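Long-range contacts in N-acetylmuramoyl-l-alanine amidase (Bartonella henselae, PDB 3NE8), which probably hydrolyses the amide bond between N-acetylmuramic acid and L-alanine in cell-wall peptidoglycan, as a zinc-dependent amidase of bacterial cell division: residues L61-R66 / K117-D122; V31-A36 / T54-I59; Y97-E102 / V178-D183; R6-P11 / Q71-D76. All blocks are in the same frame, centred on the assembly; numbering follows the deposited sequence.

Contact 1 (L61-R66 / K117-D122)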
loop_
_atom_site.group_PDB
_atom_site.type_symbol
_atom_site.label_atom_id
_atom_site.label_comp_id
_atom_site.label_asym_id
_atom_site.label_seq_id
_atom_site.Cartn_x
_atom_site.Cartn_y
_atom_site.Cartn_z
ATOM N N LEU A 61 3.642 31.366 -5.348
ATOM C CA LEU A 61 4.815 30.497 -5.264
ATOM C C LEU A 61 4.951 29.690 -6.535
ATOM O O LEU A 61 3.990 29.080 -7.001
ATOM C CB LEU A 61 4.687 29.513 -4.100
ATOM C CG LEU A 61 4.724 30.049 -2.672
ATOM C CD1 LEU A 61 4.429 28.909 -1.690
ATOM C CD2 LEU A 61 6.060 30.688 -2.375
ATOM N N ARG A 62 6.153 29.677 -7.093
ATOM C CA ARG A 62 6.446 28.765 -8.188
ATOM C C ARG A 62 6.310 27.318 -7.722
ATOM O O ARG A 62 6.516 26.998 -6.547
ATOM C CB ARG A 62 7.847 29.025 -8.730
ATOM C CG ARG A 62 7.947 30.364 -9.456
ATOM C CD ARG A 62 8.723 30.249 -10.722
ATOM N NE ARG A 62 8.388 31.280 -11.701
ATOM C CZ ARG A 62 8.798 31.213 -12.956
ATOM N NH1 ARG A 62 9.526 30.172 -13.342
ATOM N NH2 ARG A 62 8.484 32.158 -13.827
ATOM N N LEU A 63 5.975 26.435 -8.652
ATOM C CA LEU A 63 5.779 25.029 -8.312
ATOM C C LEU A 63 7.039 24.414 -7.689
ATOM O O LEU A 63 6.947 23.654 -6.710
ATOM C CB LEU A 63 5.310 24.244 -9.537
ATOM C CG LEU A 63 3.994 24.749 -10.147
ATOM C CD1 LEU A 63 3.549 23.823 -11.270
ATOM C CD2 LEU A 63 2.895 24.890 -9.100
ATOM N N SER A 64 8.206 24.754 -8.218
ATOM C CA SER A 64 9.443 24.221 -7.669
ATOM C C SER A 64 9.673 24.655 -6.226
ATOM O O SER A 64 10.308 23.931 -5.443
ATOM C CB SER A 64 10.633 24.633 -8.532
ATOM O OG SER A 64 10.781 26.046 -8.526
ATOM N N GLU A 65 9.198 25.843 -5.865
ATOM C CA GLU A 65 9.352 26.314 -4.499
ATOM C C GLU A 65 8.449 25.521 -3.551
ATOM O O GLU A 65 8.815 25.273 -2.405
ATOM C CB GLU A 65 9.050 27.809 -4.405
ATOM C CG GLU A 65 9.522 28.447 -3.118
ATOM C CD GLU A 65 11.034 28.593 -3.057
ATOM O OE1 GLU A 65 11.695 28.447 -4.107
ATOM O OE2 GLU A 65 11.562 28.860 -1.959
ATOM N N ARG A 66 7.272 25.126 -4.026
ATOM C CA ARG A 66 6.375 24.303 -3.220
ATOM C C ARG A 66 7.020 22.940 -2.941
ATOM O O ARG A 66 7.006 22.453 -1.806
ATOM C CB ARG A 66 5.031 24.168 -3.940
ATOM C CG ARG A 66 4.347 25.522 -4.165
ATOM C CD ARG A 66 3.235 25.420 -5.183
ATOM N NE ARG A 66 2.739 26.728 -5.609
ATOM C CZ ARG A 66 1.607 27.283 -5.184
ATOM N NH1 ARG A 66 0.839 26.663 -4.291
ATOM N NH2 ARG A 66 1.251 28.481 -5.638
ATOM N N LYS A 117 1.588 25.617 -16.347
ATOM C CA LYS A 117 1.862 26.912 -16.963
ATOM C C LYS A 117 1.691 28.097 -16.021
ATOM O O LYS A 117 2.111 29.205 -16.336
ATOM C CB LYS A 117 0.986 27.105 -18.200
ATOM C CG LYS A 117 1.374 26.196 -19.353
ATOM C CD LYS A 117 0.376 26.259 -20.495
ATOM C CE LYS A 117 0.707 25.222 -21.558
ATOM N NZ LYS A 117 -0.325 25.166 -22.629
ATOM N N VAL A 118 1.074 27.876 -14.863
ATOM C CA VAL A 118 0.820 29.001 -13.957
ATOM C C VAL A 118 2.086 29.671 -13.424
ATOM O O VAL A 118 2.040 30.841 -13.019
ATOM C CB VAL A 118 -0.111 28.628 -12.784
ATOM C CG1 VAL A 118 -1.462 28.172 -13.310
ATOM C CG2 VAL A 118 0.535 27.581 -11.900
ATOM N N ASP A 119 3.219 28.973 -13.453
ATOM C CA ASP A 119 4.483 29.595 -13.060
ATOM C C ASP A 119 4.718 30.886 -13.836
ATOM O O ASP A 119 5.309 31.835 -13.316
ATOM C CB ASP A 119 5.669 28.680 -13.361
ATOM C CG ASP A 119 5.910 27.629 -12.297
ATOM O OD1 ASP A 119 5.360 27.718 -11.182
ATOM O OD2 ASP A 119 6.708 26.716 -12.592
ATOM N N LEU A 120 4.282 30.905 -15.091
ATOM C CA LEU A 120 4.574 32.024 -15.981
ATOM C C LEU A 120 3.795 33.279 -15.627
ATOM O O LEU A 120 4.075 34.342 -16.173
ATOM C CB LEU A 120 4.291 31.643 -17.434
ATOM C CG LEU A 120 5.085 30.456 -17.983
ATOM C CD1 LEU A 120 4.723 30.174 -19.441
ATOM C CD2 LEU A 120 6.582 30.680 -17.841
ATOM N N LEU A 121 2.844 33.172 -14.701
ATOM C CA LEU A 121 2.021 34.326 -14.346
ATOM C C LEU A 121 2.786 35.426 -13.610
ATOM O O LEU A 121 2.284 36.546 -13.482
ATOM C CB LEU A 121 0.796 33.896 -13.538
ATOM C CG LEU A 121 -0.196 33.027 -14.314
ATOM C CD1 LEU A 121 -1.237 32.429 -13.368
ATOM C CD2 LEU A 121 -0.859 33.801 -15.446
ATOM N N ASP A 122 3.993 35.127 -13.131
ATOM C CA ASP A 122 4.829 36.182 -12.555
ATOM C C ASP A 122 5.582 36.946 -13.648
ATOM O O ASP A 122 6.292 37.919 -13.374
ATOM C CB ASP A 122 5.793 35.643 -11.487
ATOM C CG ASP A 122 6.741 34.580 -12.016
ATOM O OD1 ASP A 122 6.879 34.438 -13.250
ATOM O OD2 ASP A 122 7.356 33.889 -11.166
HETATM O O HOH W 1 3.117 28.714 -9.686
#

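Contact 2 (V31-A36 / T54-I59)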
loop_
_atom_site.group_PDB
_atom_site.type_symbol
_atom_site.label_atom_id
_atom_site.label_comp_id
_atom_site.label_asym_id
_atom_site.label_seq_id
_atom_site.Cartn_x
_atom_site.Cartn_y
_atom_site.Cartn_z
ATOM N N VAL A 31 -10.256 29.126 -2.087
ATOM C CA VAL A 31 -10.811 27.835 -1.717
ATOM C C VAL A 31 -9.703 26.881 -1.271
ATOM O O VAL A 31 -9.862 26.151 -0.288
ATOM C CB VAL A 31 -11.581 27.198 -2.908
ATOM C CG1 VAL A 31 -11.948 25.737 -2.619
ATOM C CG2 VAL A 31 -12.817 28.014 -3.245
ATOM N N THR A 32 -8.599 26.853 -2.004
ATOM C CA THR A 32 -7.559 25.887 -1.668
ATOM C C THR A 32 -6.898 26.220 -0.319
ATOM O O THR A 32 -6.576 25.311 0.445
ATOM C CB THR A 32 -6.481 25.795 -2.754
ATOM O OG1 THR A 32 -5.821 27.067 -2.861
ATOM C CG2 THR A 32 -7.081 25.373 -4.102
ATOM N N LEU A 33 -6.684 27.511 -0.034
ATOM C CA LEU A 33 -6.125 27.926 1.252
ATOM C C LEU A 33 -7.094 27.571 2.378
ATOM O O LEU A 33 -6.676 27.041 3.413
ATOM C CB LEU A 33 -5.785 29.419 1.243
ATOM C CG LEU A 33 -5.156 29.997 2.513
ATOM C CD1 LEU A 33 -3.848 29.294 2.850
ATOM C CD2 LEU A 33 -4.926 31.490 2.353
ATOM N N ALA A 34 -8.386 27.836 2.174
ATOM C CA ALA A 34 -9.378 27.524 3.202
ATOM C C ALA A 34 -9.422 26.019 3.443
ATOM O O ALA A 34 -9.547 25.546 4.574
ATOM C CB ALA A 34 -10.759 28.046 2.799
ATOM N N PHE A 35 -9.373 25.246 2.366
ATOM C CA PHE A 35 -9.394 23.796 2.507
ATOM C C PHE A 35 -8.143 23.296 3.230
ATOM O O PHE A 35 -8.225 22.424 4.100
ATOM C CB PHE A 35 -9.550 23.100 1.156
ATOM C CG PHE A 35 -9.796 21.625 1.292
ATOM C CD1 PHE A 35 -11.087 21.144 1.437
ATOM C CD2 PHE A 35 -8.737 20.734 1.351
ATOM C CE1 PHE A 35 -11.325 19.787 1.595
ATOM C CE2 PHE A 35 -8.972 19.371 1.516
ATOM C CZ PHE A 35 -10.268 18.908 1.637
ATOM N N ALA A 36 -6.981 23.817 2.852
ATOM C CA ALA A 36 -5.736 23.430 3.505
ATOM C C ALA A 36 -5.797 23.721 4.997
ATOM O O ALA A 36 -5.342 22.905 5.809
ATOM C CB ALA A 36 -4.545 24.138 2.869
ATOM N N THR A 54 2.696 25.131 2.487
ATOM C CA THR A 54 3.642 25.848 1.635
ATOM C C THR A 54 3.435 27.367 1.725
ATOM O O THR A 54 4.392 28.127 1.641
ATOM C CB THR A 54 3.543 25.401 0.173
ATOM O OG1 THR A 54 2.197 25.577 -0.261
ATOM C CG2 THR A 54 3.966 23.933 0.020
ATOM N N ARG A 55 2.175 27.786 1.816
ATOM C CA ARG A 55 1.803 29.172 2.087
ATOM C C ARG A 55 0.647 29.152 3.061
ATOM O O ARG A 55 -0.234 28.285 2.984
ATOM C CB ARG A 55 1.385 29.911 0.812
ATOM C CG ARG A 55 0.083 29.401 0.181
ATOM C CD ARG A 55 -0.227 30.126 -1.117
ATOM N NE ARG A 55 -1.427 29.638 -1.801
ATOM C CZ ARG A 55 -2.639 30.178 -1.692
ATOM N NH1 ARG A 55 -2.839 31.215 -0.886
ATOM N NH2 ARG A 55 -3.651 29.691 -2.392
ATOM N N ASP A 56 0.663 30.104 3.991
ATOM C CA ASP A 56 -0.460 30.323 4.898
ATOM C C ASP A 56 -0.895 31.779 4.811
ATOM O O ASP A 56 -1.230 32.425 5.812
ATOM C CB ASP A 56 -0.113 29.921 6.329
ATOM C CG ASP A 56 -1.343 29.688 7.188
ATOM O OD1 ASP A 56 -1.174 29.592 8.414
ATOM O OD2 ASP A 56 -2.467 29.621 6.645
ATOM N N SER A 57 -0.884 32.282 3.586
ATOM C CA SER A 57 -1.272 33.643 3.263
ATOM C C SER A 57 -1.422 33.708 1.756
ATOM O O SER A 57 -1.139 32.731 1.046
ATOM C CB SER A 57 -0.202 34.630 3.717
ATOM O OG SER A 57 0.995 34.446 2.988
ATOM N N ASP A 58 -1.852 34.865 1.269
ATOM C CA ASP A 58 -2.122 35.055 -0.145
ATOM C C ASP A 58 -0.853 35.505 -0.852
ATOM O O ASP A 58 -0.636 36.704 -1.053
ATOM C CB ASP A 58 -3.230 36.094 -0.326
ATOM C CG ASP A 58 -3.658 36.231 -1.760
ATOM O OD1 ASP A 58 -3.574 35.239 -2.495
ATOM O OD2 ASP A 58 -4.081 37.337 -2.149
ATOM N N ILE A 59 -0.003 34.551 -1.205
ATOM C CA ILE A 59 1.223 34.841 -1.932
ATOM C C ILE A 59 1.361 33.869 -3.094
ATOM O O ILE A 59 0.817 32.759 -3.067
ATOM C CB ILE A 59 2.479 34.712 -1.039
ATOM C CG1 ILE A 59 2.531 33.338 -0.366
ATOM C CG2 ILE A 59 2.529 35.831 -0.009
ATOM C CD1 ILE A 59 3.863 33.012 0.289
#

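Contact 3 (Y97-E102 / V178-D183)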
loop_
_atom_site.group_PDB
_atom_site.type_symbol
_atom_site.label_atom_id
_atom_site.label_comp_id
_atom_site.label_asym_id
_atom_site.label_seq_id
_atom_site.Cartn_x
_atom_site.Cartn_y
_atom_site.Cartn_z
ATOM N N TYR A 97 -4.761 12.823 -8.275
ATOM C CA TYR A 97 -3.765 12.625 -9.318
ATOM C C TYR A 97 -2.407 12.290 -8.725
ATOM O O TYR A 97 -1.984 12.866 -7.721
ATOM C CB TYR A 97 -3.604 13.876 -10.197
ATOM C CG TYR A 97 -4.842 14.259 -10.961
ATOM C CD1 TYR A 97 -5.012 13.863 -12.282
ATOM C CD2 TYR A 97 -5.843 15.015 -10.369
ATOM C CE1 TYR A 97 -6.155 14.215 -12.991
ATOM C CE2 TYR A 97 -6.981 15.367 -11.063
ATOM C CZ TYR A 97 -7.139 14.964 -12.375
ATOM O OH TYR A 97 -8.282 15.294 -13.087
ATOM N N THR A 98 -1.726 11.342 -9.361
ATOM C CA THR A 98 -0.316 11.073 -9.098
ATOM C C THR A 98 0.488 11.410 -10.351
ATOM O O THR A 98 -0.097 11.651 -11.416
ATOM C CB THR A 98 -0.090 9.608 -8.696
ATOM O OG1 THR A 98 -0.776 8.742 -9.611
ATOM C CG2 THR A 98 -0.640 9.375 -7.309
ATOM N N ILE A 99 1.812 11.420 -10.242
ATOM C CA ILE A 99 2.640 11.833 -11.364
ATOM C C ILE A 99 2.876 10.680 -12.337
ATOM O O ILE A 99 2.942 9.512 -11.942
ATOM C CB ILE A 99 3.987 12.410 -10.893
ATOM C CG1 ILE A 99 4.645 13.217 -12.021
ATOM C CG2 ILE A 99 4.903 11.301 -10.385
ATOM C CD1 ILE A 99 5.831 14.047 -11.586
ATOM N N SER A 100 3.003 11.017 -13.615
ATOM C CA SER A 100 3.330 10.052 -14.656
ATOM C C SER A 100 3.773 10.837 -15.874
ATOM O O SER A 100 3.278 11.937 -16.119
ATOM C CB SER A 100 2.106 9.223 -15.022
ATOM O OG SER A 100 2.415 8.306 -16.061
ATOM N N ASP A 101 4.689 10.270 -16.653
ATOM C CA ASP A 101 5.111 10.910 -17.892
ATOM C C ASP A 101 3.970 10.872 -18.903
ATOM O O ASP A 101 3.779 11.803 -19.684
ATOM C CB ASP A 101 6.340 10.205 -18.464
ATOM C CG ASP A 101 7.620 10.578 -17.739
ATOM O OD1 ASP A 101 7.627 11.604 -17.027
ATOM O OD2 ASP A 101 8.623 9.847 -17.892
ATOM N N GLU A 102 3.209 9.786 -18.863
ATOM C CA GLU A 102 2.095 9.560 -19.772
ATOM C C GLU A 102 0.771 9.704 -19.023
ATOM O O GLU A 102 0.536 9.018 -18.027
ATOM C CB GLU A 102 2.209 8.156 -20.370
ATOM C CG GLU A 102 1.300 7.880 -21.554
ATOM C CD GLU A 102 1.641 6.569 -22.247
ATOM O OE1 GLU A 102 1.479 6.487 -23.484
ATOM O OE2 GLU A 102 2.080 5.623 -21.557
ATOM N N VAL A 178 4.284 19.916 -9.845
ATOM C CA VAL A 178 4.259 20.052 -8.392
ATOM C C VAL A 178 4.401 18.694 -7.694
ATOM O O VAL A 178 4.627 18.642 -6.479
ATOM C CB VAL A 178 3.001 20.808 -7.909
ATOM C CG1 VAL A 178 1.787 19.885 -7.839
ATOM C CG2 VAL A 178 3.261 21.468 -6.557
ATOM N N LEU A 179 4.298 17.607 -8.464
ATOM C CA LEU A 179 4.402 16.255 -7.917
ATOM C C LEU A 179 5.779 15.623 -8.156
ATOM O O LEU A 179 5.932 14.411 -8.007
ATOM C CB LEU A 179 3.297 15.358 -8.494
ATOM C CG LEU A 179 1.851 15.820 -8.279
ATOM C CD1 LEU A 179 0.861 14.794 -8.834
ATOM C CD2 LEU A 179 1.583 16.100 -6.795
ATOM N N LYS A 180 6.774 16.441 -8.497
ATOM C CA LYS A 180 8.090 15.948 -8.911
ATOM C C LYS A 180 9.083 15.603 -7.797
ATOM O O LYS A 180 10.204 15.199 -8.103
ATOM C CB LYS A 180 8.754 16.963 -9.850
ATOM C CG LYS A 180 8.073 17.116 -11.195
ATOM C CD LYS A 180 8.608 16.126 -12.210
ATOM C CE LYS A 180 7.940 16.327 -13.559
ATOM N NZ LYS A 180 8.502 15.429 -14.603
ATOM N N ALA A 181 8.718 15.744 -6.524
ATOM C CA ALA A 181 9.679 15.392 -5.468
ATOM C C ALA A 181 10.093 13.922 -5.629
ATOM O O ALA A 181 9.237 13.039 -5.620
ATOM C CB ALA A 181 9.078 15.610 -4.087
ATOM N N PRO A 182 11.399 13.640 -5.766
ATOM C CA PRO A 182 11.791 12.232 -5.939
ATOM C C PRO A 182 11.706 11.442 -4.635
ATOM O O PRO A 182 11.689 10.205 -4.653
ATOM C CB PRO A 182 13.257 12.331 -6.382
ATOM C CG PRO A 182 13.732 13.635 -5.816
ATOM C CD PRO A 182 12.536 14.557 -5.945
ATOM N N ASP A 183 11.646 12.170 -3.520
ATOM C CA ASP A 183 11.826 11.609 -2.182
ATOM C C ASP A 183 10.665 11.868 -1.220
ATOM O O ASP A 183 10.753 11.542 -0.038
ATOM C CB ASP A 183 13.134 12.134 -1.559
ATOM C CG ASP A 183 13.196 13.663 -1.478
ATOM O OD1 ASP A 183 13.969 14.168 -0.631
ATOM O OD2 ASP A 183 12.500 14.352 -2.246
HETATM O O HOH W 2 6.820 12.629 -14.773
#

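Contact 4 (R6-P11 / Q71-D76). With ACT (acetate ion), chain E.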
loop_
_atom_site.group_PDB
_atom_site.type_symbol
_atom_site.label_atom_id
_atom_site.label_comp_id
_atom_site.label_asym_id
_atom_site.label_seq_id
_atom_site.Cartn_x
_atom_site.Cartn_y
_atom_site.Cartn_z
ATOM N N ARG A 6 4.972 13.551 9.226
ATOM C CA ARG A 6 5.153 14.923 8.761
ATOM C C ARG A 6 4.464 15.143 7.423
ATOM O O ARG A 6 4.777 14.474 6.438
ATOM C CB ARG A 6 6.649 15.229 8.654
ATOM C CG ARG A 6 7.420 14.957 9.954
ATOM C CD ARG A 6 8.920 15.178 9.802
ATOM N NE ARG A 6 9.237 16.580 9.552
ATOM C CZ ARG A 6 9.230 17.524 10.485
ATOM N NH1 ARG A 6 8.930 17.217 11.746
ATOM N NH2 ARG A 6 9.528 18.771 10.160
ATOM N N VAL A 7 3.530 16.086 7.385
ATOM C CA VAL A 7 2.720 16.328 6.195
ATOM C C VAL A 7 2.831 17.781 5.762
ATOM O O VAL A 7 2.698 18.685 6.590
ATOM C CB VAL A 7 1.236 16.031 6.482
ATOM C CG1 VAL A 7 0.383 16.268 5.243
ATOM C CG2 VAL A 7 1.076 14.609 6.957
ATOM N N VAL A 8 3.052 18.006 4.468
ATOM C CA VAL A 8 3.031 19.346 3.916
ATOM C C VAL A 8 1.848 19.466 2.981
ATOM O O VAL A 8 1.652 18.614 2.100
ATOM C CB VAL A 8 4.357 19.681 3.206
ATOM C CG1 VAL A 8 4.241 21.001 2.429
ATOM C CG2 VAL A 8 5.473 19.772 4.245
ATOM N N LEU A 9 1.039 20.498 3.216
ATOM C CA LEU A 9 -0.115 20.815 2.393
ATOM C C LEU A 9 0.207 22.017 1.527
ATOM O O LEU A 9 0.732 23.021 2.016
ATOM C CB LEU A 9 -1.332 21.138 3.255
ATOM C CG LEU A 9 -1.690 20.085 4.299
ATOM C CD1 LEU A 9 -2.895 20.513 5.119
ATOM C CD2 LEU A 9 -1.941 18.727 3.664
ATOM N N ASP A 10 -0.134 21.920 0.248
ATOM C CA ASP A 10 0.131 22.971 -0.717
ATOM C C ASP A 10 -1.173 23.537 -1.254
ATOM O O ASP A 10 -1.809 22.939 -2.125
ATOM C CB ASP A 10 0.955 22.407 -1.880
ATOM C CG ASP A 10 1.151 23.415 -2.988
ATOM O OD1 ASP A 10 1.547 24.553 -2.662
ATOM O OD2 ASP A 10 0.889 23.094 -4.173
ATOM N N PRO A 11 -1.593 24.708 -0.744
ATOM C CA PRO A 11 -2.789 25.341 -1.316
ATOM C C PRO A 11 -2.468 25.881 -2.711
ATOM O O PRO A 11 -1.657 26.801 -2.859
ATOM C CB PRO A 11 -3.097 26.493 -0.341
ATOM C CG PRO A 11 -2.230 26.259 0.868
ATOM C CD PRO A 11 -1.037 25.490 0.376
ATOM N N GLN A 71 10.461 19.205 0.790
ATOM C CA GLN A 71 11.740 18.559 1.056
ATOM C C GLN A 71 12.454 19.170 2.256
ATOM O O GLN A 71 13.020 18.453 3.075
ATOM C CB GLN A 71 12.628 18.619 -0.184
ATOM C CG GLN A 71 12.066 17.838 -1.357
ATOM C CD GLN A 71 12.852 18.058 -2.619
ATOM O OE1 GLN A 71 13.155 19.193 -2.984
ATOM N NE2 GLN A 71 13.197 16.972 -3.297
ATOM N N GLU A 72 12.437 20.492 2.362
ATOM C CA GLU A 72 13.068 21.181 3.485
ATOM C C GLU A 72 12.449 20.773 4.820
ATOM O O GLU A 72 13.127 20.755 5.854
ATOM C CB GLU A 72 12.978 22.698 3.294
ATOM C CG GLU A 72 13.860 23.219 2.169
ATOM C CD GLU A 72 13.604 24.681 1.837
ATOM O OE1 GLU A 72 14.498 25.311 1.235
ATOM O OE2 GLU A 72 12.515 25.198 2.171
ATOM N N PHE A 73 11.159 20.446 4.793
ATOM C CA PHE A 73 10.424 20.046 5.994
ATOM C C PHE A 73 10.656 18.568 6.327
ATOM O O PHE A 73 10.153 18.077 7.339
ATOM C CB PHE A 73 8.920 20.285 5.772
ATOM C CG PHE A 73 8.091 20.279 7.035
ATOM C CD1 PHE A 73 8.213 21.303 7.953
ATOM C CD2 PHE A 73 7.153 19.286 7.273
ATOM C CE1 PHE A 73 7.444 21.318 9.116
ATOM C CE2 PHE A 73 6.374 19.306 8.420
ATOM C CZ PHE A 73 6.521 20.321 9.341
ATOM N N ASP A 74 11.376 17.841 5.475
ATOM C CA ASP A 74 11.494 16.390 5.626
ATOM C C ASP A 74 10.110 15.744 5.660
ATOM O O ASP A 74 9.823 14.884 6.494
ATOM C CB ASP A 74 12.313 16.023 6.870
ATOM C CG ASP A 74 13.793 16.302 6.699
ATOM O OD1 ASP A 74 14.263 16.373 5.541
ATOM O OD2 ASP A 74 14.490 16.450 7.719
ATOM N N ALA A 75 9.242 16.180 4.758
ATOM C CA ALA A 75 7.878 15.670 4.701
ATOM C C ALA A 75 7.843 14.180 4.411
ATOM O O ALA A 75 8.633 13.679 3.615
ATOM C CB ALA A 75 7.078 16.405 3.634
ATOM N N ASP A 76 6.906 13.488 5.057
ATOM C CA ASP A 76 6.570 12.107 4.729
ATOM C C ASP A 76 5.478 12.007 3.671
ATOM O O ASP A 76 5.237 10.933 3.117
ATOM C CB ASP A 76 6.115 11.381 5.993
ATOM C CG ASP A 76 7.192 11.327 7.050
ATOM O OD1 ASP A 76 8.308 10.852 6.733
ATOM O OD2 ASP A 76 6.928 11.754 8.197
HETATM C C ACT E . 9.227 20.346 13.390
HETATM O O ACT E . 9.245 19.116 13.624
HETATM O OXT ACT E . 9.207 20.689 12.190
HETATM C CH3 ACT E . 9.233 21.365 14.492
#

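Contact 1 (L61-R66 / K117-D122)
Arg-62 and Leu-63 meet Asp-119 and Asp-122 in a largely polar surface contact, which ties the start of helix 63-72 to the 3-10 turn 118-122 just beyond helix 106-116, the helix that carries the zinc ligand Glu-115. The Arg-62 chain, bent at chi2 (-137°), presents its guanidinium side-on to the Asp-122 carboxylate. NE reaches Asp-122 OD2 at 2.9 Å, while NH2 gives Asp-122 OD1 a nearly straight bond of 2.8 Å (172°) on the syn lone pair. The two planes are 18° apart, as expected of a bidentate salt bridge. Asp-119 occupies a face instead: its CB lies 4.0 Å from Arg-62 CZ, over the centre of the guanidinium, and its carboxylate is stacked almost parallel to that group without receiving an N-H from it. Asp-119 turns to the backbone, where OD1 accepts from Leu-63 N at 2.9 Å, again through a syn lone pair; Leu-63 CG packs 3.4 Å from the same oxygen. A water donates both to Asp-119 OD1, at 2.9 Å, and to Leu-61 O, which also receives NE and NH2 of Arg-66. Asp-122 thus pairs with the Arg-62 charge, while Asp-119, stacked beside it, takes the Leu-63 N-H. Having Asp-119 at this N-terminus, where the helix dipole is positive, would probably favour its ionised form.

Contact 2 (V31-A36 / T54-I59)
With chi1 at -179°, Leu-33 sends its CG away from the backbone N and out of helix 28-45 toward the loop 54-59, while Arg-55 holds CG between its backbone N and carbonyl carbon (chi1 67°) and runs extended to NE, carrying its guanidinium back to the helix. The two methyls of Leu-33 divide the loop between them: CD1 lies 3.8 Å from Arg-55 O, and CD2 is 3.9 Å from Arg-55 NH1. Arg-55 O, buried here, has no polar partner in the model and faces CD1. The guanidinium NH1 donates to Ser-57 O at 3.0 Å (158°), that oxygen in the guanidinium plane but the donor above the carbonyl plane; NE goes to Pro-11 O, and NH2 to the carbonyls of Lys-29 and Gly-12. These bonds fix its rotation and brace the loop against the helix and the end of strand 5-11. Asp-56, whose OD2 is 4.1 Å from Leu-33 CD1, pairs with Arg-37 and Arg-40 of the same helix. Strand 5-11, helix 28-45 and the parallel strand 49-53 form a beta-alpha-beta crossover, and the contact packs the loop leaving its second strand against its helix, close to the zinc ligand Glu-28.

Contact 3 (Y97-E102 / V178-D183)
Tyr-97 opens the contact through its backbone: its O lies 3.6 Å from CD1 of Leu-179, while its hydroxyl is hydrogen-bonded to that of Tyr-193. The CB of Thr-98 points away from the loop and its OG1 is hydrogen-bonded to His-171, yet its carbonyl carbon is 3.7 Å from the same Leu-179 CD1. Strand 94-99 runs between 170-174 and 186-190 in the mixed sheet of this amidase fold, and the loop 178-183 belongs to the chain joining those two neighbours, so the connection passes the strand between them. Ile-99 carries most of the apolar packing. Its CB sits 3.9 Å from CB of Leu-179, and CG1, trans to the backbone N (chi1 -163°), extends CD1 to 3.6 Å from Leu-179 O. The same methyl lies 3.5 Å from CD of Lys-180, whose chain, bent at chi2 (-88°), crosses that of Ile-99 at about a right angle; Met-231 of the second subunit also packs on Ile-99. Asp-101 ends the contact through a water that donates to its OD1 at 2.6 Å and accepts from Lys-180 NZ at 3.3 Å, while that ammonium forms a salt bridge with Asp-175.

Contact 4 (R6-P11 / Q71-D76)
Arg-6 lays its guanidinium over one face of the Phe-73 ring, with CZ 4.1 Å from the ring centroid and 16° off the normal, a cation-pi contact in which NH2 stands above the ring centre. The bend at chi3 (66°) turns the group so that its edge meets Phe-73 O: NE donates at 2.8 Å, nearly along the C=O axis, and NH2 at 3.0 Å from a tilted position. Farther along that edge an acetate, probably from the crystallisation liquor, pairs O with Arg-6 NH1 (2.7 Å) and OXT with Arg-6 NH2 (2.8 Å). Val-8 CG2 approaches the ring obliquely, 3.5 Å from Phe-73 CD2, and also packs on Ala-75. Asp-76 binds the Arg-6 backbone twice: its N donates to Arg-6 O (2.7 Å) and its carboxylate OD2 accepts from Arg-6 N (2.8 Å) on the anti side, the carboxylate standing almost perpendicular to the guanidinium. Helix 63-72 ends here in a Schellman motif, Asp-74 at positive phi, before strand 77-82. A positive guanidinium bonded to a carbonyl at the helix C-terminus should be electrostatically favourable, and the acetate would offset part of its charge.

In the fold
Contact 2 and contact 3 are buried, contact 4 is partly so, and contact 1 lies at the surface. Contact 2 combines leucine packing with a buried arginine held by backbone carbonyls, contact 3 is mainly apolar with a water-bridged rim, and contact 1 pairs arginine with aspartates. Contact 1 and contact 4 hold opposite ends of helix 63-72, with acidic groups at its start and an arginine at its finish. Strand 5-11 links three of them: Asp-10 OD1 forms a salt bridge with Arg-66 of contact 1 and probably a hydrogen bond with Thr-54 of contact 2. Contact 3 meets contact 4 where Gln-71 NE2 probably hydrogen-bonds to Asp-183 OD2, whereas contacts 2 and 3 lie on opposite sides of the chain's centre.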